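Local coordinates for hypothetical protein aq_1956 (Aquifex aeolicus, PDB 2YVT) that is of unknown function but belongs to the calcineurin-like metallophosphoesterase superfamily, so it probably hydrolyses phosphoester bonds with the help of metal ions, at residues Trp159-Glu162 with Tyr163-Phe167. Residues are numbered along the deposited sequence; the frame is centred on the assembly and turned at random.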
loop_
_atom_site.group_PDB
_atom_site.type_symbol
_atom_site.label_atom_id
_atom_site.label_comp_id
_atom_site.label_asym_id
_atom_site.label_seq_id
_atom_site.Cartn_x
_atom_site.Cartn_y
_atom_site.Cartn_z
ATOM N N TRP A 159 -1.409 16.200 10.238
ATOM C CA TRP A 159 -2.372 17.248 9.897
ATOM C C TRP A 159 -2.916 17.094 8.475
ATOM O O TRP A 159 -4.095 17.309 8.233
ATOM C CB TRP A 159 -1.773 18.648 10.089
ATOM C CG TRP A 159 -0.773 19.075 9.063
ATOM C CD1 TRP A 159 0.576 18.994 9.169
ATOM C CD2 TRP A 159 -1.043 19.668 7.781
ATOM N NE1 TRP A 159 1.173 19.506 8.047
ATOM C CE2 TRP A 159 0.204 19.918 7.172
ATOM C CE3 TRP A 159 -2.218 20.002 7.088
ATOM C CZ2 TRP A 159 0.319 20.492 5.899
ATOM C CZ3 TRP A 159 -2.109 20.577 5.821
ATOM C CH2 TRP A 159 -0.844 20.808 5.238
ATOM N N TYR A 160 -2.039 16.735 7.541
ATOM C CA TYR A 160 -2.426 16.623 6.141
ATOM C C TYR A 160 -3.277 15.379 5.887
ATOM O O TYR A 160 -4.258 15.426 5.147
ATOM C CB TYR A 160 -1.186 16.631 5.250
ATOM C CG TYR A 160 -1.498 16.528 3.779
ATOM C CD1 TYR A 160 -1.926 17.647 3.054
ATOM C CD2 TYR A 160 -1.351 15.312 3.106
ATOM C CE1 TYR A 160 -2.210 17.553 1.693
ATOM C CE2 TYR A 160 -1.629 15.203 1.754
ATOM C CZ TYR A 160 -2.062 16.329 1.051
ATOM O OH TYR A 160 -2.335 16.229 -0.294
ATOM N N VAL A 161 -2.895 14.266 6.510
ATOM C CA VAL A 161 -3.666 13.037 6.406
ATOM C C VAL A 161 -5.100 13.279 6.895
ATOM O O VAL A 161 -6.068 12.950 6.202
ATOM C CB VAL A 161 -2.985 11.894 7.180
ATOM C CG1 VAL A 161 -3.831 10.630 7.130
ATOM C CG2 VAL A 161 -1.582 11.646 6.605
ATOM N N GLU A 162 -5.224 13.906 8.064
ATOM C CA GLU A 162 -6.535 14.202 8.633
ATOM C C GLU A 162 -7.320 15.174 7.747
ATOM O O GLU A 162 -8.521 14.996 7.525
ATOM C CB GLU A 162 -6.383 14.735 10.059
ATOM C CG GLU A 162 -5.750 13.713 11.004
ATOM C CD GLU A 162 -5.643 14.192 12.445
ATOM O OE1 GLU A 162 -5.768 15.411 12.707
ATOM O OE2 GLU A 162 -5.405 13.335 13.319
ATOM N N TYR A 163 -6.625 16.172 7.210
ATOM C CA TYR A 163 -7.239 17.170 6.347
ATOM C C TYR A 163 -7.814 16.550 5.070
ATOM O O TYR A 163 -8.949 16.836 4.674
ATOM C CB TYR A 163 -6.209 18.243 5.983
ATOM C CG TYR A 163 -6.784 19.380 5.175
ATOM C CD1 TYR A 163 -7.629 20.320 5.777
ATOM C CD2 TYR A 163 -6.505 19.505 3.814
ATOM C CE1 TYR A 163 -8.179 21.369 5.045
ATOM C CE2 TYR A 163 -7.048 20.567 3.067
ATOM C CZ TYR A 163 -7.876 21.486 3.696
ATOM O OH TYR A 163 -8.423 22.517 2.964
ATOM N N ILE A 164 -7.024 15.701 4.421
ATOM C CA ILE A 164 -7.460 15.072 3.181
ATOM C C ILE A 164 -8.611 14.099 3.424
ATOM O O ILE A 164 -9.579 14.076 2.662
ATOM C CB ILE A 164 -6.285 14.330 2.493
ATOM C CG1 ILE A 164 -5.236 15.330 1.980
ATOM C CG2 ILE A 164 -6.802 13.387 1.383
ATOM C CD1 ILE A 164 -5.730 16.300 0.886
ATOM N N LEU A 165 -8.521 13.323 4.502
ATOM C CA LEU A 165 -9.480 12.243 4.738
ATOM C C LEU A 165 -10.859 12.713 5.197
ATOM O O LEU A 165 -11.765 11.896 5.402
ATOM C CB LEU A 165 -8.895 11.194 5.688
ATOM C CG LEU A 165 -7.843 10.277 5.060
ATOM C CD1 LEU A 165 -7.182 9.401 6.131
ATOM C CD2 LEU A 165 -8.457 9.406 3.961
ATOM N N LYS A 166 -11.032 14.027 5.310
ATOM C CA LYS A 166 -12.357 14.595 5.547
ATOM C C LYS A 166 -13.357 14.194 4.455
ATOM O O LYS A 166 -14.572 14.269 4.669
ATOM C CB LYS A 166 -12.278 16.116 5.676
ATOM C CG LYS A 166 -11.592 16.587 6.950
ATOM C CD LYS A 166 -12.024 17.998 7.368
ATOM C CE LYS A 166 -11.972 18.990 6.212
ATOM N NZ LYS A 166 -10.621 19.062 5.597
ATOM N N PHE A 167 -12.854 13.750 3.299
ATOM C CA PHE A 167 -13.737 13.352 2.192
ATOM C C PHE A 167 -14.571 12.107 2.496
ATOM O O PHE A 167 -15.639 11.912 1.922
ATOM C CB PHE A 167 -12.992 13.224 0.845
ATOM C CG PHE A 167 -12.140 11.981 0.697
ATOM C CD1 PHE A 167 -12.725 10.729 0.514
ATOM C CD2 PHE A 167 -10.750 12.074 0.667
ATOM C CE1 PHE A 167 -11.938 9.590 0.356
ATOM C CE2 PHE A 167 -9.956 10.941 0.504
ATOM C CZ PHE A 167 -10.550 9.699 0.355
#
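Ile-164 lays its CG1 methylene over one face of the Tyr-160 ring, one turn back along the short helix 158-164. CG1 stands 3.6 Å from the centroid of the Tyr-160 ring, 19° off its normal, a CH-pi contact shifted toward the CZ side. Ile-164 CD1 reaches on to Tyr-160 OH at 3.6 Å. CG of Tyr-160 is anti to the backbone N (chi1 -180°), which swings the ring outward and partly forward, toward the next turn. Beyond it, Tyr-160 OH hydrogen-bonds Glu-125 OE1 and Phe-148 meets the ring at an angle. Replacing Tyr-160 with an alanine would probably leave Ile-164 without its aromatic floor and Glu-125 without its phenol partner.

Ile-164 N gives a nearly straight hydrogen bond to Tyr-160 O at 2.9 Å. Tyr-163 N hydrogen-bonds Trp-159 O at 3.0 Å, and Tyr-163 CB sits 3.2 Å from the same Trp-159 O. That CB also comes slantwise to Trp-159 CE3, at 4.5 Å, while the Tyr-163 ring, likewise anti to its N, leads away. Lys-166 folds back so that NZ meets a lone pair of Tyr-163 O at 2.9 Å. The Val-161 and Leu-165 side chains point the same way, Val-161 CG1 touching Leu-165 CD1 at 3.7 Å. This apolar side is thus buried between Phe-139 of strand 134-144 and Ile-207 of helix 202-211, while the lysine charge beside the Tyr-163 carbonyl would be expected to complement the negative end of the helix dipole.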